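Local coordinates for protein putative glycerophosphodiester phosphodiesterase (Galdieria sulphuraria, PDB 2O55) that is a putative member of the glycerophosphodiester phosphodiesterase family, whose sequence places it among the TIM-barrel proteins, at residues Gly11-Gly16 with Glu41-Val46; Glu119-Glu124 with His150-Ala155; Asp163-Tyr168 with Asp189-Ser194; Leu213-Trp218 with Leu236-Ile241. One frame throughout, in Å; residues are numbered along the deposited sequence.

Interaction 1: residues Gly11-Gly16 with Glu41-Val46; sequences GHRGVG and ETDLRV. With SO4 (sulfate ion), chain B.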
# COMPACT_ATOMS: atom_id res chain seq x y z
N GLY A 11 -1.35 8.05 -1.34
CA GLY A 11 -1.03 8.48 0.02
C GLY A 11 -0.39 7.37 0.84
O GLY A 11 -1.09 6.44 1.28
N HIS A 12 0.92 7.46 1.06
CA HIS A 12 1.67 6.44 1.77
C HIS A 12 1.24 6.37 3.24
O HIS A 12 1.43 7.32 3.99
CB HIS A 12 3.19 6.66 1.65
CG HIS A 12 4.00 5.43 1.93
ND1 HIS A 12 5.38 5.40 1.83
CD2 HIS A 12 3.63 4.17 2.28
CE1 HIS A 12 5.82 4.18 2.12
NE2 HIS A 12 4.77 3.42 2.40
N ARG A 13 0.65 5.24 3.61
CA ARG A 13 0.08 5.02 4.94
C ARG A 13 -0.92 6.11 5.33
O ARG A 13 -1.11 6.40 6.51
CB ARG A 13 1.18 4.84 5.98
CG ARG A 13 2.10 3.68 5.66
CD ARG A 13 3.10 3.50 6.75
NE ARG A 13 4.32 2.89 6.24
CZ ARG A 13 5.49 2.91 6.86
NH1 ARG A 13 5.59 3.52 8.03
NH2 ARG A 13 6.56 2.32 6.33
N GLY A 14 -1.55 6.69 4.32
CA GLY A 14 -2.45 7.83 4.48
C GLY A 14 -1.78 9.14 4.09
O GLY A 14 -1.24 9.29 2.99
N VAL A 15 -1.82 10.11 4.99
CA VAL A 15 -1.24 11.42 4.74
C VAL A 15 0.27 11.32 4.83
O VAL A 15 0.97 12.32 4.85
CB VAL A 15 -1.71 12.45 5.75
CG1 VAL A 15 -3.21 12.59 5.71
CG2 VAL A 15 -1.23 12.08 7.16
N GLY A 16 0.77 10.10 4.93
CA GLY A 16 2.21 9.87 4.93
C GLY A 16 2.89 10.63 6.05
O GLY A 16 2.39 10.67 7.17
N GLU A 41 -2.08 3.96 0.16
CA GLU A 41 -1.44 2.69 0.40
C GLU A 41 -1.62 2.41 1.87
O GLU A 41 -1.53 3.32 2.67
CB GLU A 41 0.04 2.75 0.04
CG GLU A 41 0.78 1.43 0.12
CD GLU A 41 1.20 1.03 1.57
OE1 GLU A 41 1.24 -0.19 1.85
OE2 GLU A 41 1.48 1.90 2.44
N THR A 42 -1.89 1.16 2.23
CA THR A 42 -1.90 0.74 3.64
C THR A 42 -1.37 -0.69 3.83
O THR A 42 -1.29 -1.47 2.88
CB THR A 42 -3.28 0.93 4.31
OG1 THR A 42 -3.13 0.87 5.73
CG2 THR A 42 -4.22 -0.14 3.89
N ASP A 43 -1.04 -1.00 5.08
CA ASP A 43 -0.30 -2.21 5.41
C ASP A 43 -1.17 -3.23 6.16
O ASP A 43 -1.54 -2.99 7.30
CB ASP A 43 0.90 -1.82 6.28
CG ASP A 43 1.78 -0.72 5.63
OD1 ASP A 43 2.37 -0.98 4.55
OD2 ASP A 43 1.88 0.39 6.22
N LEU A 44 -1.48 -4.35 5.52
CA LEU A 44 -2.33 -5.40 6.13
C LEU A 44 -1.54 -6.41 6.94
O LEU A 44 -0.60 -7.01 6.42
CB LEU A 44 -3.11 -6.17 5.07
CG LEU A 44 -3.86 -5.43 3.98
CD1 LEU A 44 -4.64 -6.45 3.18
CD2 LEU A 44 -4.77 -4.36 4.56
N ARG A 45 -1.92 -6.59 8.21
CA ARG A 45 -1.42 -7.71 9.01
C ARG A 45 -2.60 -8.34 9.74
O ARG A 45 -3.66 -7.71 9.91
CB ARG A 45 -0.34 -7.28 10.02
CG ARG A 45 0.71 -6.29 9.49
CD ARG A 45 1.77 -5.95 10.50
NE ARG A 45 2.95 -6.76 10.29
CZ ARG A 45 4.10 -6.31 9.78
NH1 ARG A 45 4.23 -5.03 9.44
NH2 ARG A 45 5.12 -7.13 9.61
N VAL A 46 -2.41 -9.58 10.20
CA VAL A 46 -3.47 -10.32 10.89
C VAL A 46 -3.16 -10.48 12.37
O VAL A 46 -2.08 -10.95 12.74
CB VAL A 46 -3.67 -11.71 10.25
CG1 VAL A 46 -4.49 -12.65 11.18
CG2 VAL A 46 -4.32 -11.58 8.87
S SO4 B . 8.35 1.06 3.56
O1 SO4 B . 9.19 1.23 2.38
O2 SO4 B . 9.21 1.24 4.71
O3 SO4 B . 7.37 2.13 3.60
O4 SO4 B . 7.64 -0.22 3.58
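The side chain of Arg13, just after strand 8-12, runs past the carboxylates of Glu41 and Asp43 on the neighbouring parallel strand. Its CG is set anti to the carbonyl carbon (chi1 -59°), and from there the chain stays extended to NE. Just beyond CB, CG lies 3.3 Å from Asp43 OD2 and also borders Glu41 OE2. CD continues along the same Asp43 oxygen, and NE comes 3.5 Å from Asp43 OD2. This salt bridge rests on charge alone, because the oxygen sits well out of the guanidinium plane and no N-H points at it; OD2 takes its hydrogen bond from Asn24 ND2. At the tip the guanidinium divides its work: NH1 pairs with Glu23, while NH2 donates to sulfate O3 at 2.9 Å, the ion lying at the guanidinium edge.

His12 and Glu41 extend side by side in the same direction, with ring and carboxylate planes 78° apart. Glu41 OE2 lies beside His12 CD2 in the ring plane, 3.1 Å away, while His12 ND1 is hydrogen-bonded to Asn244. In the backbone, Glu41 N donates to Gly11 O at 2.9 Å. Gly14 N reaches the same oxygen from the opposite face of its carbonyl plane, closing a type II turn from Gly11 to Gly14. Helix 26-34 connects the two strands in the chain, making this a beta-alpha-beta unit of a TIM barrel, with Arg13 and His12 turned to a sulfate that probably came from the crystallisation liquor.

Interaction 2: residues Glu119-Glu124 with His150-Ala155; sequences EWKRKE and HHEALA. With SO4 (sulfate ion), chain D; SO4 (sulfate ion), chain C.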
# COMPACT_ATOMS: atom_id res chain seq x y z
N GLU A 119 2.80 -14.23 7.38
CA GLU A 119 1.92 -15.36 7.07
C GLU A 119 0.84 -15.14 5.99
O GLU A 119 -0.19 -15.83 5.94
CB GLU A 119 1.28 -15.87 8.36
CG GLU A 119 0.25 -14.92 8.96
CD GLU A 119 -0.77 -15.69 9.79
OE1 GLU A 119 -1.96 -15.74 9.37
OE2 GLU A 119 -0.37 -16.28 10.83
N TRP A 120 1.08 -14.17 5.11
CA TRP A 120 0.34 -14.12 3.86
C TRP A 120 0.87 -15.22 2.97
O TRP A 120 0.19 -15.66 2.05
CB TRP A 120 0.51 -12.76 3.20
CG TRP A 120 0.02 -11.69 4.08
CD1 TRP A 120 0.77 -10.86 4.84
CD2 TRP A 120 -1.35 -11.35 4.35
NE1 TRP A 120 -0.03 -10.00 5.55
CE2 TRP A 120 -1.34 -10.29 5.27
CE3 TRP A 120 -2.57 -11.85 3.88
CZ2 TRP A 120 -2.50 -9.70 5.75
CZ3 TRP A 120 -3.75 -11.25 4.36
CH2 TRP A 120 -3.69 -10.18 5.29
N LYS A 121 2.08 -15.67 3.27
CA LYS A 121 2.75 -16.66 2.46
C LYS A 121 2.18 -18.02 2.82
O LYS A 121 2.21 -18.93 1.99
CB LYS A 121 4.25 -16.62 2.76
CG LYS A 121 5.15 -16.38 1.54
CD LYS A 121 6.63 -16.27 2.04
CE LYS A 121 7.56 -15.93 0.87
NZ LYS A 121 7.64 -17.16 -0.10
N ARG A 122 1.64 -18.13 4.03
CA ARG A 122 1.15 -19.41 4.57
C ARG A 122 -0.06 -20.02 3.84
O ARG A 122 -1.09 -19.36 3.63
CB ARG A 122 0.86 -19.32 6.07
CG ARG A 122 1.33 -20.55 6.86
CD ARG A 122 0.44 -20.87 8.05
NE ARG A 122 -0.16 -19.68 8.66
CZ ARG A 122 -1.19 -19.69 9.51
NH1 ARG A 122 -1.76 -20.84 9.87
NH2 ARG A 122 -1.66 -18.56 10.00
N LYS A 123 0.10 -21.30 3.48
CA LYS A 123 -0.92 -22.10 2.79
C LYS A 123 -2.06 -22.53 3.74
O LYS A 123 -1.82 -22.98 4.88
CB LYS A 123 -0.29 -23.30 2.05
CG LYS A 123 0.55 -22.92 0.78
CD LYS A 123 0.45 -23.97 -0.34
CE LYS A 123 0.00 -25.33 0.20
NZ LYS A 123 0.56 -26.48 -0.56
N GLU A 124 -3.28 -22.48 3.18
CA GLU A 124 -4.42 -21.82 3.87
C GLU A 124 -4.52 -21.81 5.40
O GLU A 124 -4.68 -22.82 6.08
CB GLU A 124 -5.79 -22.07 3.17
CG GLU A 124 -6.85 -20.92 3.40
CD GLU A 124 -6.55 -19.63 2.63
OE1 GLU A 124 -6.51 -18.56 3.24
OE2 GLU A 124 -6.38 -19.68 1.42
N HIS A 150 6.71 -10.16 -1.48
CA HIS A 150 6.68 -11.61 -1.62
C HIS A 150 5.55 -12.06 -2.54
O HIS A 150 4.40 -12.10 -2.14
CB HIS A 150 6.55 -12.19 -0.23
CG HIS A 150 7.40 -11.50 0.78
ND1 HIS A 150 8.75 -11.74 0.90
CD2 HIS A 150 7.10 -10.55 1.70
CE1 HIS A 150 9.24 -10.98 1.86
NE2 HIS A 150 8.26 -10.24 2.36
N HIS A 151 5.89 -12.41 -3.77
CA HIS A 151 4.89 -12.60 -4.81
C HIS A 151 4.10 -13.89 -4.71
O HIS A 151 3.02 -14.02 -5.30
CB HIS A 151 5.49 -12.38 -6.21
CG HIS A 151 6.23 -11.08 -6.30
ND1 HIS A 151 7.53 -10.99 -6.77
CD2 HIS A 151 5.89 -9.83 -5.90
CE1 HIS A 151 7.94 -9.73 -6.68
NE2 HIS A 151 6.96 -9.01 -6.15
N GLU A 152 4.61 -14.82 -3.92
CA GLU A 152 3.87 -16.02 -3.67
C GLU A 152 2.59 -15.71 -2.95
O GLU A 152 1.61 -16.39 -3.16
CB GLU A 152 4.66 -17.01 -2.86
CG GLU A 152 4.23 -18.43 -3.17
CD GLU A 152 4.50 -19.39 -2.03
OE1 GLU A 152 3.51 -19.79 -1.34
OE2 GLU A 152 5.69 -19.75 -1.81
N ALA A 153 2.59 -14.67 -2.11
CA ALA A 153 1.40 -14.33 -1.32
C ALA A 153 0.24 -13.91 -2.23
O ALA A 153 -0.92 -14.29 -2.01
CB ALA A 153 1.71 -13.25 -0.31
N LEU A 154 0.58 -13.15 -3.27
CA LEU A 154 -0.38 -12.70 -4.25
C LEU A 154 -0.97 -13.88 -4.99
O LEU A 154 -2.17 -13.96 -5.17
CB LEU A 154 0.30 -11.74 -5.21
CG LEU A 154 0.95 -10.55 -4.51
CD1 LEU A 154 1.79 -9.78 -5.50
CD2 LEU A 154 -0.09 -9.64 -3.89
N ALA A 155 -0.13 -14.83 -5.40
CA ALA A 155 -0.60 -16.02 -6.12
C ALA A 155 -1.77 -16.73 -5.41
O ALA A 155 -2.68 -17.25 -6.04
CB ALA A 155 0.53 -16.97 -6.35
S SO4 D . 8.52 -14.98 -2.85
O1 SO4 D . 7.64 -15.76 -3.71
O2 SO4 D . 9.77 -15.68 -2.55
O3 SO4 D . 8.77 -13.70 -3.51
O4 SO4 D . 7.83 -14.81 -1.58
S SO4 C . 7.19 -7.59 4.23
O1 SO4 C . 8.51 -8.16 4.00
O2 SO4 C . 7.27 -6.66 5.36
O3 SO4 C . 6.73 -6.88 3.03
O4 SO4 C . 6.26 -8.66 4.55
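Trp120 lays its CB against the methyl group of Ala153, the two CB atoms 3.7 Å apart, where a loop following one TIM-barrel strand meets the start of a barrel helix. The loop comes after strand 110-115, and helix 151-160 comes after strand 144-148, the next strand in the sheet. With CG turned to the side of its own backbone N (chi1 -59°), the indole of Trp120 swings away from the helix and packs on Leu115 and Leu131. The Ala153 methyl is also 3.7 Å from Trp120 O, so it fills the angle between that carbonyl and the tryptophan CB.

Farther out, Lys121 stretches across the first turn of the helix. Its CE passes 4.0 Å from His150 CB, and its ammonium group forms a long salt bridge with Glu152, NZ to OE2 3.7 Å. The other carboxylate oxygen of Glu152 is bonded to His156 one turn on. No hydrogen bond joins the two segments.

A sulfate, probably from the crystallisation liquor, sits at the N-terminal end of the helix, near Lys121. It accepts a bond from His151 N to its O3 (3.2 Å) and a weak one from Glu152 N. The first amides of the helix would be expected to favour an anion there. A second sulfate lies at the edge of the His150 ring, in its plane, and its O1 receives the N-H of His150 NE2 at 2.7 Å along a nearly straight line (165°).

Interaction 3: residues Asp163-Tyr168 with Asp189-Ser194; sequences DVKITY and DANGVS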
# COMPACT_ATOMS: atom_id res chain seq x y z
N ASP A 163 -9.85 -12.55 -10.58
CA ASP A 163 -10.22 -11.17 -10.92
C ASP A 163 -9.46 -10.15 -10.11
O ASP A 163 -9.43 -8.99 -10.49
CB ASP A 163 -11.71 -10.90 -10.66
CG ASP A 163 -12.60 -11.52 -11.70
OD1 ASP A 163 -12.06 -11.98 -12.74
OD2 ASP A 163 -13.83 -11.54 -11.49
N VAL A 164 -8.90 -10.55 -8.98
CA VAL A 164 -8.29 -9.58 -8.10
C VAL A 164 -7.20 -8.85 -8.87
O VAL A 164 -6.52 -9.45 -9.71
CB VAL A 164 -7.69 -10.18 -6.82
CG1 VAL A 164 -8.78 -10.80 -5.99
CG2 VAL A 164 -6.59 -11.18 -7.14
N LYS A 165 -7.08 -7.55 -8.60
CA LYS A 165 -5.97 -6.75 -9.11
C LYS A 165 -4.75 -6.78 -8.17
O LYS A 165 -4.86 -6.55 -6.97
CB LYS A 165 -6.43 -5.33 -9.40
CG LYS A 165 -7.52 -5.25 -10.46
CD LYS A 165 -7.19 -4.23 -11.56
CE LYS A 165 -6.35 -2.99 -11.06
NZ LYS A 165 -7.01 -2.03 -10.08
N ILE A 166 -3.59 -7.06 -8.75
CA ILE A 166 -2.34 -7.17 -7.99
C ILE A 166 -1.17 -6.43 -8.63
O ILE A 166 -1.01 -6.39 -9.86
CB ILE A 166 -1.97 -8.64 -7.71
CG1 ILE A 166 -1.46 -9.33 -8.97
CG2 ILE A 166 -3.18 -9.40 -7.15
CD1 ILE A 166 -0.74 -10.60 -8.69
N THR A 167 -0.37 -5.82 -7.76
CA THR A 167 0.84 -5.12 -8.18
C THR A 167 2.01 -5.83 -7.54
O THR A 167 2.04 -6.05 -6.33
CB THR A 167 0.80 -3.66 -7.71
OG1 THR A 167 -0.35 -3.03 -8.25
CG2 THR A 167 2.06 -2.89 -8.15
N TYR A 168 2.98 -6.21 -8.37
CA TYR A 168 4.19 -6.82 -7.86
C TYR A 168 5.09 -5.69 -7.37
O TYR A 168 5.29 -4.69 -8.09
CB TYR A 168 4.88 -7.60 -8.97
CG TYR A 168 4.51 -9.07 -9.08
CD1 TYR A 168 3.29 -9.56 -8.62
CD2 TYR A 168 5.40 -9.97 -9.71
CE1 TYR A 168 2.96 -10.92 -8.74
CE2 TYR A 168 5.07 -11.33 -9.84
CZ TYR A 168 3.85 -11.81 -9.34
OH TYR A 168 3.54 -13.15 -9.44
N ASP A 189 0.24 -12.61 -13.52
CA ASP A 189 -1.03 -11.95 -13.81
C ASP A 189 -1.21 -10.67 -13.00
O ASP A 189 -2.34 -10.28 -12.68
CB ASP A 189 -2.19 -12.90 -13.56
CG ASP A 189 -3.46 -12.45 -14.23
OD1 ASP A 189 -3.39 -11.78 -15.29
OD2 ASP A 189 -4.55 -12.79 -13.71
N ALA A 190 -0.09 -10.03 -12.66
CA ALA A 190 -0.10 -8.70 -12.08
C ALA A 190 -0.46 -7.69 -13.15
O ALA A 190 -0.08 -7.86 -14.32
CB ALA A 190 1.25 -8.37 -11.49
N ASN A 191 -1.17 -6.63 -12.77
CA ASN A 191 -1.44 -5.57 -13.73
C ASN A 191 -0.47 -4.40 -13.58
O ASN A 191 -0.37 -3.53 -14.45
CB ASN A 191 -2.90 -5.12 -13.65
CG ASN A 191 -3.16 -4.16 -12.50
OD1 ASN A 191 -2.90 -4.48 -11.33
ND2 ASN A 191 -3.67 -2.98 -12.82
N GLY A 192 0.27 -4.38 -12.48
CA GLY A 192 1.23 -3.30 -12.27
C GLY A 192 2.50 -3.77 -11.60
O GLY A 192 2.55 -4.85 -11.02
N VAL A 193 3.52 -2.92 -11.67
CA VAL A 193 4.78 -3.06 -10.92
C VAL A 193 5.02 -1.81 -10.09
O VAL A 193 4.54 -0.71 -10.42
CB VAL A 193 6.04 -3.26 -11.83
CG1 VAL A 193 6.01 -4.59 -12.54
CG2 VAL A 193 6.20 -2.12 -12.82
N SER A 194 5.79 -2.00 -9.01
CA SER A 194 6.10 -0.90 -8.11
C SER A 194 7.56 -0.95 -7.64
O SER A 194 8.04 -1.98 -7.15
CB SER A 194 5.13 -0.89 -6.95
OG SER A 194 5.54 0.04 -5.97
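A beta-alpha-beta unit of the TIM barrel brings strands 165-169 and 192-196 together as parallel neighbours, Thr167 facing Gly192 and Tyr168 facing Val193. The short strand segments diverge by 37°. Three backbone hydrogen bonds join them in succession: Asn191 N to Ile166 O at 2.9 Å, Tyr168 N to Gly192 O at 3.0 Å, and Ser194 N to Tyr168 O at 2.9 Å. The first and last donors lie nearly along the C=O axis of their acceptors, though their N-H groups are bent from the line, whereas the donor to Gly192 O is tilted 30° from its plane. Thr167 CA and Val193 CA add C-H...O contacts to Gly192 O and Tyr168 O.

Ala190 is the meeting point of the side chains. Its methyl lies 3.8 Å from Ile166 CG1 and 3.7 Å from Tyr168 CD1, so the isoleucine and the phenol ring pack on it together. Ile166 places CG1 between its backbone N and carbonyl carbon (chi1 73°), which turns this branch onto Ala190. On the other face of the sheet, Thr167 and Ser194 meet through Thr167 CG2 and Ser194 CB, 3.9 Å apart. Thr167 OG1 is bonded instead to Asp145. At Asp189 a Schellman motif ends helix 181-187 and turns the chain into the second strand.

Ile166 and Tyr168 also pack on Leu154 of helix 151-160, where the Tyr168 ring stacks with His151, and Ala185 of helix 181-187 touches Tyr168, Ala190 and Val193. In the sheet, the pair is flanked by strand 144-148 beside 165-169 and by strand 214-218 beside 192-196.

Interaction 4: residues Leu213-Trp218 with Leu236-Ile241; sequences LSVTVW and LQVDLI. With SO4 (sulfate ion), chain B.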
# COMPACT_ATOMS: atom_id res chain seq x y z
N LEU A 213 1.78 -2.66 -18.64
CA LEU A 213 1.71 -2.69 -17.17
C LEU A 213 1.88 -1.28 -16.58
O LEU A 213 2.61 -0.46 -17.15
CB LEU A 213 2.82 -3.56 -16.58
CG LEU A 213 2.93 -5.04 -16.97
CD1 LEU A 213 4.23 -5.56 -16.43
CD2 LEU A 213 1.77 -5.90 -16.46
N SER A 214 1.23 -1.00 -15.44
CA SER A 214 1.40 0.31 -14.83
C SER A 214 2.63 0.36 -13.89
O SER A 214 3.01 -0.64 -13.30
CB SER A 214 0.14 0.74 -14.09
OG SER A 214 0.30 0.67 -12.69
N VAL A 215 3.24 1.54 -13.78
CA VAL A 215 4.41 1.72 -12.91
C VAL A 215 4.15 2.71 -11.79
O VAL A 215 3.61 3.80 -12.03
CB VAL A 215 5.64 2.16 -13.66
CG1 VAL A 215 6.77 2.51 -12.68
CG2 VAL A 215 6.05 1.08 -14.63
N THR A 216 4.57 2.31 -10.59
CA THR A 216 4.35 3.10 -9.40
C THR A 216 5.70 3.31 -8.73
O THR A 216 6.43 2.34 -8.46
CB THR A 216 3.39 2.35 -8.48
OG1 THR A 216 2.16 2.10 -9.18
CG2 THR A 216 3.15 3.11 -7.17
N VAL A 217 6.07 4.57 -8.51
CA VAL A 217 7.24 4.87 -7.69
C VAL A 217 6.89 4.74 -6.22
O VAL A 217 5.85 5.25 -5.74
CB VAL A 217 7.78 6.27 -7.93
CG1 VAL A 217 9.02 6.49 -7.09
CG2 VAL A 217 8.10 6.45 -9.40
N TRP A 218 7.77 4.07 -5.50
CA TRP A 218 7.59 3.82 -4.09
C TRP A 218 8.64 4.62 -3.31
O TRP A 218 9.84 4.50 -3.58
CB TRP A 218 7.72 2.31 -3.83
CG TRP A 218 7.55 1.90 -2.41
CD1 TRP A 218 8.49 1.96 -1.41
CD2 TRP A 218 6.37 1.34 -1.81
NE1 TRP A 218 7.97 1.47 -0.24
CE2 TRP A 218 6.67 1.08 -0.46
CE3 TRP A 218 5.09 1.01 -2.30
CZ2 TRP A 218 5.74 0.52 0.42
CZ3 TRP A 218 4.16 0.45 -1.42
CH2 TRP A 218 4.49 0.22 -0.08
N LEU A 236 10.70 10.35 -15.64
CA LEU A 236 10.51 8.90 -15.76
C LEU A 236 9.19 8.50 -16.42
O LEU A 236 9.11 7.46 -17.04
CB LEU A 236 10.54 8.26 -14.39
CG LEU A 236 11.90 8.16 -13.73
CD1 LEU A 236 11.70 7.75 -12.27
CD2 LEU A 236 12.75 7.15 -14.47
N GLN A 237 8.15 9.32 -16.24
CA GLN A 237 6.82 9.05 -16.78
C GLN A 237 6.10 7.87 -16.10
O GLN A 237 5.34 7.14 -16.74
CB GLN A 237 6.86 8.87 -18.31
CG GLN A 237 7.20 10.13 -19.14
CD GLN A 237 6.00 10.63 -19.96
OE1 GLN A 237 5.04 11.20 -19.40
NE2 GLN A 237 6.05 10.44 -21.29
N VAL A 238 6.34 7.69 -14.81
CA VAL A 238 5.60 6.74 -13.98
C VAL A 238 4.11 7.09 -13.94
O VAL A 238 3.73 8.23 -14.22
CB VAL A 238 6.13 6.73 -12.53
CG1 VAL A 238 7.61 6.45 -12.54
CG2 VAL A 238 5.86 8.06 -11.82
N ASP A 239 3.28 6.10 -13.58
CA ASP A 239 1.82 6.26 -13.50
C ASP A 239 1.34 6.74 -12.14
O ASP A 239 0.38 7.50 -12.05
CB ASP A 239 1.15 4.94 -13.87
CG ASP A 239 1.55 4.48 -15.26
OD1 ASP A 239 1.19 5.17 -16.26
OD2 ASP A 239 2.24 3.45 -15.36
N LEU A 240 2.01 6.29 -11.08
CA LEU A 240 1.59 6.64 -9.73
C LEU A 240 2.83 6.90 -8.91
O LEU A 240 3.94 6.44 -9.25
CB LEU A 240 0.71 5.55 -9.10
CG LEU A 240 -0.60 5.08 -9.79
CD1 LEU A 240 -0.47 3.82 -10.63
CD2 LEU A 240 -1.65 4.85 -8.77
N ILE A 241 2.67 7.68 -7.84
CA ILE A 241 3.76 7.94 -6.92
C ILE A 241 3.27 7.74 -5.52
O ILE A 241 2.35 8.44 -5.06
CB ILE A 241 4.28 9.36 -7.03
CG1 ILE A 241 4.78 9.60 -8.47
CG2 ILE A 241 5.37 9.57 -5.96
CD1 ILE A 241 5.29 10.96 -8.73
S SO4 B . 8.35 1.06 3.56
O1 SO4 B . 9.19 1.23 2.38
O2 SO4 B . 9.21 1.24 4.71
O3 SO4 B . 7.37 2.13 3.60
O4 SO4 B . 7.64 -0.22 3.58
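Strands 214-218 and 240-243 run parallel, Thr216 level with Leu240 and Val217 with Ile241, as adjacent staves of the TIM barrel connected by helix 227-236. Val215 O takes two backbone bonds, from Asp239 N at 2.8 Å and from Leu240 N at 3.1 Å; two residues on, Val217 N donates to Leu240 O at 2.9 Å.

Asp239 adds a side-chain bond before the regular pairing begins. A first torsion of -58° keeps its carboxylate on the side of the backbone N and brings OD2 to Val215 N at 2.7 Å on a nearly straight path (171°). The oxygen uses its anti lone pair, and His209 NE2 is also bonded to it. Both the N-H and the carbonyl of Val215 are thus met by Asp239.

On the face of Thr216 and Leu240, Leu240 CD1 rests 3.5 Å from Thr216 OG1 and beside Ser214 OG. Val217 and Ile241 share the other face and touch Cys233 of the connecting helix. Elsewhere Val238 crosses Val215 at about a right angle, their CG1 atoms 4.0 Å apart. At the far end of strand 214-218, Trp218 meets a sulfate edge-on, NE1 donating to O1 at 2.9 Å and 173°.

How the interactions relate
All four contacts belong to one TIM barrel, and interactions 1, 3 and 4 each pair neighbouring parallel strands. Interactions 1 and 4, with centres about 18 Å apart, converge on one sulfate, also bonded to His56; there His12 NE2 lies 3.6 Å from Trp218 CZ2. Interactions 3 and 4 share a strand boundary, where Val193 N lies 2.8 Å from Ser214 O, a probable hydrogen bond. Interaction 2 is peripheral, joining a loop to a helix, yet it touches interaction 3 through Leu154 CD1 and Tyr168 CD1 (3.5 Å) and interaction 1 through Trp120. Interactions 2 and 4 stay apart, their nearest atoms about 11 Å distant.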